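Long-range contact in aspartokinase (Synechocystis, PDB 3L76), which probably catalyses the ATP-dependent phosphorylation of aspartate to 4-phospho-L-aspartate, the first step towards threonine and lysine, and binds both of these amino acids in its ACT domains: residues I26-V40 and H124-F136. Sequence-based numbering, arbitrary orientation.
Sequences IKRTVQGGNSLVVVV and HLREGKVVVVAGF
Two neighbouring parallel strands in the central sheet of the amino acid kinase domain, 35-40 and 130-134, meet here, with Val37 opposite Val131 and Val38 opposite Val132. Their axes come within 4.7 Å, and their N-to-C directions differ by 23°. Val38 bonds both ways: its N reaches Val131 O at 2.9 Å, and its O accepts from Val133 N with an N-H...O angle of 169°, whereas the bond from Val131 N to Leu36 O is weak. Val37 and Val133 share one face of the sheet, under helix 154-166; Val38 and Val132 lie on the other, where helix 63-87 packs on Val130 and Val132. On that second side the C-terminal part of helix 16-31 closes over the strand start, Val30 CG2 and Ile26 CG2 both meeting Val130 CG1, at 3.8 and 4.1 Å. Bends at chi2 and chi3 turn the guanidinium of Arg126 back toward Leu36, though NH2 is modelled too close to Val131 and its exact placement is doubtful. An alanine here would remove the guanidinium and probably leave Val37 CG2 and the Leu36 carbonyl less covered. Val37 CG2 sits 4.0 Å above one guanidinium face, displaced toward its rim.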
ATOM      1  N   ILE A  26       3.032   2.183  25.150  1.00 85.18           N
ATOM      2  CA  ILE A  26       1.657   1.732  25.000  1.00 69.60           C
ATOM      3  C   ILE A  26       1.373   0.626  26.012  1.00 74.21           C
ATOM      4  O   ILE A  26       0.393   0.694  26.758  1.00 69.49           O
ATOM      5  CB  ILE A  26       1.360   1.226  23.574  1.00 56.78           C
ATOM      6  CG1 ILE A  26       1.586   2.333  22.548  1.00 63.08           C
ATOM      7  CG2 ILE A  26      -0.073   0.733  23.477  1.00 59.94           C
ATOM      8  CD1 ILE A  26       1.228   1.929  21.133  1.00 65.54           C
ATOM      9  N   LYS A  27       2.237  -0.388  26.043  1.00 82.21           N
ATOM     10  CA  LYS A  27       2.103  -1.468  27.016  1.00 93.71           C
ATOM     11  C   LYS A  27       1.983  -0.916  28.438  1.00 95.84           C
ATOM     12  O   LYS A  27       1.050  -1.270  29.168  1.00 83.61           O
ATOM     13  CB  LYS A  27       3.271  -2.440  26.911  1.00 88.85           C
ATOM     14  N   ARG A  28       2.919  -0.044  28.824  1.00 75.01           N
ATOM     15  CA  ARG A  28       2.892   0.559  30.159  1.00 79.81           C
ATOM     16  C   ARG A  28       1.558   1.265  30.403  1.00 87.35           C
ATOM     17  O   ARG A  28       0.974   1.146  31.486  1.00 89.19           O
ATOM     18  CB  ARG A  28       4.052   1.540  30.360  1.00 86.00           C
ATOM     19  CG  ARG A  28       5.428   1.011  29.962  1.00109.60           C
ATOM     20  CD  ARG A  28       6.556   1.833  30.592  1.00117.07           C
ATOM     21  NE  ARG A  28       6.302   3.270  30.519  1.00130.87           N
ATOM     22  CZ  ARG A  28       6.842   4.084  29.617  1.00131.08           C
ATOM     23  NH1 ARG A  28       7.681   3.604  28.706  1.00129.22           N
ATOM     24  NH2 ARG A  28       6.544   5.381  29.629  1.00111.59           N
ATOM     25  N   THR A  29       1.087   1.991  29.390  1.00 55.08           N
ATOM     26  CA  THR A  29      -0.191   2.700  29.455  1.00 68.40           C
ATOM     27  C   THR A  29      -1.365   1.756  29.701  1.00 74.18           C
ATOM     28  O   THR A  29      -2.244   2.034  30.523  1.00 71.79           O
ATOM     29  CB  THR A  29      -0.478   3.477  28.150  1.00 73.29           C
ATOM     30  OG1 THR A  29       0.551   4.447  27.920  1.00 63.91           O
ATOM     31  CG2 THR A  29      -1.829   4.166  28.238  1.00 48.49           C
ATOM     32  N   VAL A  30      -1.384   0.648  28.968  1.00 82.50           N
ATOM     33  CA  VAL A  30      -2.433  -0.346  29.129  1.00 80.92           C
ATOM     34  C   VAL A  30      -2.438  -0.895  30.547  1.00 86.03           C
ATOM     35  O   VAL A  30      -3.483  -0.973  31.190  1.00 83.52           O
ATOM     36  CB  VAL A  30      -2.256  -1.512  28.148  1.00 78.11           C
ATOM     37  CG1 VAL A  30      -3.237  -2.628  28.483  1.00 58.30           C
ATOM     38  CG2 VAL A  30      -2.434  -1.029  26.708  1.00 68.79           C
ATOM     39  N   GLN A  31      -1.263  -1.271  31.036  1.00 86.63           N
ATOM     40  CA  GLN A  31      -1.155  -1.825  32.377  1.00 87.05           C
ATOM     41  C   GLN A  31      -1.633  -0.814  33.407  1.00108.07           C
ATOM     42  O   GLN A  31      -1.968  -1.181  34.538  1.00118.85           O
ATOM     43  CB  GLN A  31       0.285  -2.215  32.676  1.00 62.96           C
ATOM     44  CG  GLN A  31       0.925  -3.054  31.608  1.00 64.77           C
ATOM     45  CD  GLN A  31       1.702  -4.206  32.189  1.00 87.07           C
ATOM     46  OE1 GLN A  31       2.854  -4.444  31.818  1.00 99.29           O
ATOM     47  NE2 GLN A  31       1.080  -4.928  33.120  1.00 79.84           N
ATOM     48  N   GLY A  32      -1.656   0.457  33.011  1.00 79.55           N
ATOM     49  CA  GLY A  32      -2.141   1.511  33.881  1.00 86.98           C
ATOM     50  C   GLY A  32      -3.614   1.336  34.195  1.00 87.15           C
ATOM     51  O   GLY A  32      -4.131   1.887  35.169  1.00 78.24           O
ATOM     52  N   GLY A  33      -4.296   0.555  33.369  1.00 85.58           N
ATOM     53  CA  GLY A  33      -5.706   0.304  33.570  1.00 95.57           C
ATOM     54  C   GLY A  33      -6.499   0.999  32.495  1.00 90.58           C
ATOM     55  O   GLY A  33      -7.637   1.407  32.707  1.00 84.27           O
ATOM     56  N   ASN A  34      -5.887   1.119  31.325  1.00 92.55           N
ATOM     57  CA  ASN A  34      -6.486   1.861  30.232  1.00 85.57           C
ATOM     58  C   ASN A  34      -6.695   1.030  28.985  1.00 76.29           C
ATOM     59  O   ASN A  34      -5.956   0.085  28.725  1.00 76.88           O
ATOM     60  CB  ASN A  34      -5.619   3.070  29.897  1.00 73.91           C
ATOM     61  CG  ASN A  34      -5.410   3.957  31.082  1.00 66.62           C
ATOM     62  OD1 ASN A  34      -6.371   4.442  31.673  1.00 74.70           O
ATOM     63  ND2 ASN A  34      -4.154   4.158  31.459  1.00 58.87           N
ATOM     64  N   SER A  35      -7.715   1.399  28.220  1.00 62.34           N
ATOM     65  CA  SER A  35      -7.935   0.851  26.893  1.00 63.02           C
ATOM     66  C   SER A  35      -7.379   1.825  25.853  1.00 74.39           C
ATOM     67  O   SER A  35      -7.583   3.037  25.954  1.00 65.74           O
ATOM     68  CB  SER A  35      -9.423   0.628  26.667  1.00 56.38           C
ATOM     69  OG  SER A  35      -9.952  -0.206  27.680  1.00 87.88           O
ATOM     70  N   LEU A  36      -6.672   1.297  24.857  1.00 68.17           N
ATOM     71  CA  LEU A  36      -5.945   2.148  23.926  1.00 61.70           C
ATOM     72  C   LEU A  36      -6.302   1.956  22.458  1.00 67.14           C
ATOM     73  O   LEU A  36      -6.254   0.838  21.947  1.00 57.29           O
ATOM     74  CB  LEU A  36      -4.438   1.978  24.111  1.00 55.82           C
ATOM     75  CG  LEU A  36      -3.813   2.982  25.077  1.00 71.78           C
ATOM     76  CD1 LEU A  36      -4.269   2.689  26.495  1.00 76.73           C
ATOM     77  CD2 LEU A  36      -2.304   2.934  24.979  1.00 79.62           C
ATOM     78  N   VAL A  37      -6.656   3.064  21.797  1.00 62.27           N
ATOM     79  CA  VAL A  37      -6.762   3.119  20.343  1.00 39.76           C
ATOM     80  C   VAL A  37      -5.614   3.963  19.805  1.00 64.02           C
ATOM     81  O   VAL A  37      -5.453   5.121  20.189  1.00 70.64           O
ATOM     82  CB  VAL A  37      -8.090   3.728  19.884  1.00 50.91           C
ATOM     83  CG1 VAL A  37      -8.082   3.935  18.375  1.00 43.15           C
ATOM     84  CG2 VAL A  37      -9.251   2.834  20.304  1.00 48.31           C
ATOM     85  N   VAL A  38      -4.810   3.376  18.923  1.00 65.40           N
ATOM     86  CA  VAL A  38      -3.623   4.052  18.424  1.00 43.58           C
ATOM     87  C   VAL A  38      -3.700   4.396  16.938  1.00 63.47           C
ATOM     88  O   VAL A  38      -4.026   3.552  16.102  1.00 69.88           O
ATOM     89  CB  VAL A  38      -2.351   3.235  18.692  1.00 49.80           C
ATOM     90  CG1 VAL A  38      -1.140   3.939  18.113  1.00 68.08           C
ATOM     91  CG2 VAL A  38      -2.167   3.029  20.171  1.00 48.99           C
ATOM     92  N   VAL A  39      -3.402   5.656  16.635  1.00 63.79           N
ATOM     93  CA  VAL A  39      -3.268   6.139  15.272  1.00 41.00           C
ATOM     94  C   VAL A  39      -1.783   6.355  15.003  1.00 55.17           C
ATOM     95  O   VAL A  39      -1.065   6.904  15.833  1.00 51.28           O
ATOM     96  CB  VAL A  39      -3.979   7.486  15.075  1.00 51.09           C
ATOM     97  CG1 VAL A  39      -3.645   8.046  13.707  1.00 35.39           C
ATOM     98  CG2 VAL A  39      -5.499   7.359  15.264  1.00 40.41           C
ATOM     99  N   VAL A  40      -1.310   5.915  13.849  1.00 51.43           N
ATOM    100  CA  VAL A  40       0.104   6.045  13.543  1.00 55.00           C
ATOM    101  C   VAL A  40       0.259   6.653  12.168  1.00 56.14           C
ATOM    102  O   VAL A  40      -0.521   6.358  11.261  1.00 73.33           O
ATOM    103  CB  VAL A  40       0.829   4.669  13.571  1.00 65.04           C
ATOM    104  CG1 VAL A  40       2.330   4.851  13.546  1.00 56.47           C
ATOM    105  CG2 VAL A  40       0.425   3.875  14.800  1.00 72.42           C
ATOM    106  N   HIS A 124     -15.656  -3.780  19.786  1.00 66.73           N
ATOM    107  CA  HIS A 124     -15.539  -5.218  20.017  1.00 65.84           C
ATOM    108  C   HIS A 124     -14.112  -5.671  20.357  1.00 78.53           C
ATOM    109  O   HIS A 124     -13.865  -6.234  21.426  1.00 87.49           O
ATOM    110  CB  HIS A 124     -16.067  -5.994  18.807  1.00 64.09           C
ATOM    111  CG  HIS A 124     -15.625  -7.423  18.770  1.00 93.17           C
ATOM    112  ND1 HIS A 124     -14.951  -7.966  17.696  1.00117.75           N
ATOM    113  CD2 HIS A 124     -15.745  -8.419  19.681  1.00 87.91           C
ATOM    114  CE1 HIS A 124     -14.681  -9.236  17.944  1.00110.10           C
ATOM    115  NE2 HIS A 124     -15.149  -9.534  19.143  1.00 85.37           N
ATOM    116  N   LEU A 125     -13.172  -5.427  19.450  1.00 94.16           N
ATOM    117  CA  LEU A 125     -11.783  -5.847  19.669  1.00 85.41           C
ATOM    118  C   LEU A 125     -11.187  -5.149  20.894  1.00 80.68           C
ATOM    119  O   LEU A 125     -10.080  -5.465  21.332  1.00 60.72           O
ATOM    120  CB  LEU A 125     -10.930  -5.646  18.395  1.00 45.59           C
ATOM    121  CG  LEU A 125     -11.464  -6.518  17.236  1.00 57.84           C
ATOM    122  CD1 LEU A 125     -11.192  -5.955  15.863  1.00 57.51           C
ATOM    123  CD2 LEU A 125     -10.958  -7.942  17.322  1.00 36.36           C
ATOM    124  N   ARG A 126     -11.960  -4.228  21.461  1.00 75.72           N
ATOM    125  CA  ARG A 126     -11.560  -3.466  22.635  1.00 77.03           C
ATOM    126  C   ARG A 126     -11.319  -4.390  23.821  1.00 76.36           C
ATOM    127  O   ARG A 126     -10.678  -4.006  24.798  1.00 67.73           O
ATOM    128  CB  ARG A 126     -12.653  -2.455  22.992  1.00 90.12           C
ATOM    129  CG  ARG A 126     -12.174  -1.213  23.718  1.00100.77           C
ATOM    130  CD  ARG A 126     -11.637  -0.170  22.745  1.00 88.12           C
ATOM    131  NE  ARG A 126     -10.452  -0.650  22.049  1.00102.90           N
ATOM    132  CZ  ARG A 126      -9.239  -0.672  22.584  1.00129.76           C
ATOM    133  NH1 ARG A 126      -9.052  -0.242  23.822  1.00143.35           N
ATOM    134  NH2 ARG A 126      -8.211  -1.125  21.884  1.00141.70           N
ATOM    135  N   GLU A 127     -11.838  -5.612  23.738  1.00101.36           N
ATOM    136  CA  GLU A 127     -11.720  -6.558  24.850  1.00 96.35           C
ATOM    137  C   GLU A 127     -10.415  -7.341  24.833  1.00 95.78           C
ATOM    138  O   GLU A 127     -10.322  -8.422  24.240  1.00 55.29           O
ATOM    139  CB  GLU A 127     -12.927  -7.488  24.913  1.00 67.38           C
ATOM    140  CG  GLU A 127     -14.136  -6.851  25.598  1.00 86.68           C
ATOM    141  CD  GLU A 127     -14.497  -5.488  25.022  1.00 89.36           C
ATOM    142  OE1 GLU A 127     -13.699  -4.542  25.195  1.00 93.69           O
ATOM    143  OE2 GLU A 127     -15.580  -5.359  24.409  1.00 83.54           O
ATOM    144  N   GLY A 128      -9.417  -6.762  25.495  1.00104.41           N
ATOM    145  CA  GLY A 128      -8.086  -7.326  25.577  1.00109.02           C
ATOM    146  C   GLY A 128      -7.069  -6.527  24.777  1.00 94.41           C
ATOM    147  O   GLY A 128      -5.990  -6.187  25.273  1.00 66.10           O
ATOM    148  N   LYS A 129      -7.430  -6.214  23.537  1.00 76.78           N
ATOM    149  CA  LYS A 129      -6.470  -5.731  22.547  1.00 76.73           C
ATOM    150  C   LYS A 129      -6.341  -4.204  22.464  1.00 79.71           C
ATOM    151  O   LYS A 129      -7.317  -3.470  22.642  1.00 60.94           O
ATOM    152  CB  LYS A 129      -6.846  -6.289  21.172  1.00 77.28           C
ATOM    153  CG  LYS A 129      -6.821  -7.810  21.093  1.00103.30           C
ATOM    154  CD  LYS A 129      -7.830  -8.335  20.079  1.00104.37           C
ATOM    155  CE  LYS A 129      -7.584  -9.799  19.756  1.00 76.10           C
ATOM    156  NZ  LYS A 129      -6.409  -9.954  18.858  1.00 76.48           N
ATOM    157  N   VAL A 130      -5.131  -3.716  22.202  1.00 67.57           N
ATOM    158  CA  VAL A 130      -5.019  -2.337  21.769  1.00 67.18           C
ATOM    159  C   VAL A 130      -5.288  -2.321  20.281  1.00 80.43           C
ATOM    160  O   VAL A 130      -4.657  -3.056  19.521  1.00 84.00           O
ATOM    161  CB  VAL A 130      -3.675  -1.617  22.122  1.00 69.27           C
ATOM    162  CG1 VAL A 130      -2.871  -2.310  23.197  1.00 70.38           C
ATOM    163  CG2 VAL A 130      -2.896  -1.129  20.899  1.00 69.72           C
ATOM    164  N   VAL A 131      -6.266  -1.528  19.864  1.00 77.94           N
ATOM    165  CA  VAL A 131      -6.537  -1.461  18.445  1.00 63.49           C
ATOM    166  C   VAL A 131      -5.778  -0.340  17.766  1.00 68.06           C
ATOM    167  O   VAL A 131      -5.865   0.826  18.134  1.00 81.53           O
ATOM    168  CB  VAL A 131      -8.044  -1.579  18.052  1.00 47.57           C
ATOM    169  CG1 VAL A 131      -8.981  -1.771  19.243  1.00 48.24           C
ATOM    170  CG2 VAL A 131      -8.470  -0.599  16.985  1.00 54.14           C
ATOM    171  N   VAL A 132      -4.980  -0.745  16.795  1.00 64.17           N
ATOM    172  CA  VAL A 132      -4.117   0.151  16.071  1.00 56.75           C
ATOM    173  C   VAL A 132      -4.735   0.304  14.702  1.00 70.70           C
ATOM    174  O   VAL A 132      -4.962  -0.691  14.009  1.00 54.28           O
ATOM    175  CB  VAL A 132      -2.736  -0.457  15.942  1.00 52.85           C
ATOM    176  CG1 VAL A 132      -1.838   0.413  15.076  1.00 44.69           C
ATOM    177  CG2 VAL A 132      -2.147  -0.690  17.332  1.00 47.66           C
ATOM    178  N   VAL A 133      -5.035   1.545  14.316  1.00 66.50           N
ATOM    179  CA  VAL A 133      -5.818   1.751  13.105  1.00 59.60           C
ATOM    180  C   VAL A 133      -5.151   2.585  12.043  1.00 69.49           C
ATOM    181  O   VAL A 133      -4.260   3.385  12.314  1.00 78.51           O
ATOM    182  CB  VAL A 133      -7.284   2.291  13.330  1.00 65.72           C
ATOM    183  CG1 VAL A 133      -7.946   1.815  14.609  1.00 61.34           C
ATOM    184  CG2 VAL A 133      -7.442   3.759  13.015  1.00 48.30           C
ATOM    185  N   ALA A 134      -5.609   2.372  10.818  1.00 88.79           N
ATOM    186  CA  ALA A 134      -5.124   3.105   9.665  1.00104.56           C
ATOM    187  C   ALA A 134      -6.074   2.912   8.489  1.00101.64           C
ATOM    188  O   ALA A 134      -6.411   1.783   8.107  1.00 77.03           O
ATOM    189  CB  ALA A 134      -3.725   2.655   9.300  1.00118.24           C
ATOM    190  N   GLY A 135      -6.519   4.030   7.929  1.00 94.01           N
ATOM    191  CA  GLY A 135      -7.357   4.005   6.752  1.00 78.65           C
ATOM    192  C   GLY A 135      -8.851   4.030   7.018  1.00 83.09           C
ATOM    193  O   GLY A 135      -9.339   3.598   8.066  1.00 73.57           O
ATOM    194  N   PHE A 136      -9.578   4.565   6.048  1.00 86.14           N
ATOM    195  CA  PHE A 136     -11.024   4.473   6.026  1.00 85.17           C
ATOM    196  C   PHE A 136     -11.378   4.045   4.624  1.00 80.07           C
ATOM    197  O   PHE A 136     -10.551   4.134   3.717  1.00 65.13           O
ATOM    198  CB  PHE A 136     -11.673   5.830   6.309  1.00 82.92           C
ATOM    199  CG  PHE A 136     -11.223   6.464   7.592  1.00 78.31           C
ATOM    200  CD1 PHE A 136     -11.819   6.122   8.795  1.00 64.70           C
ATOM    201  CD2 PHE A 136     -10.203   7.402   7.592  1.00 52.21           C
ATOM    202  CE1 PHE A 136     -11.403   6.700   9.975  1.00 54.10           C
ATOM    203  CE2 PHE A 136      -9.787   7.978   8.765  1.00 62.51           C
ATOM    204  CZ  PHE A 136     -10.388   7.627   9.959  1.00 56.09           C
TER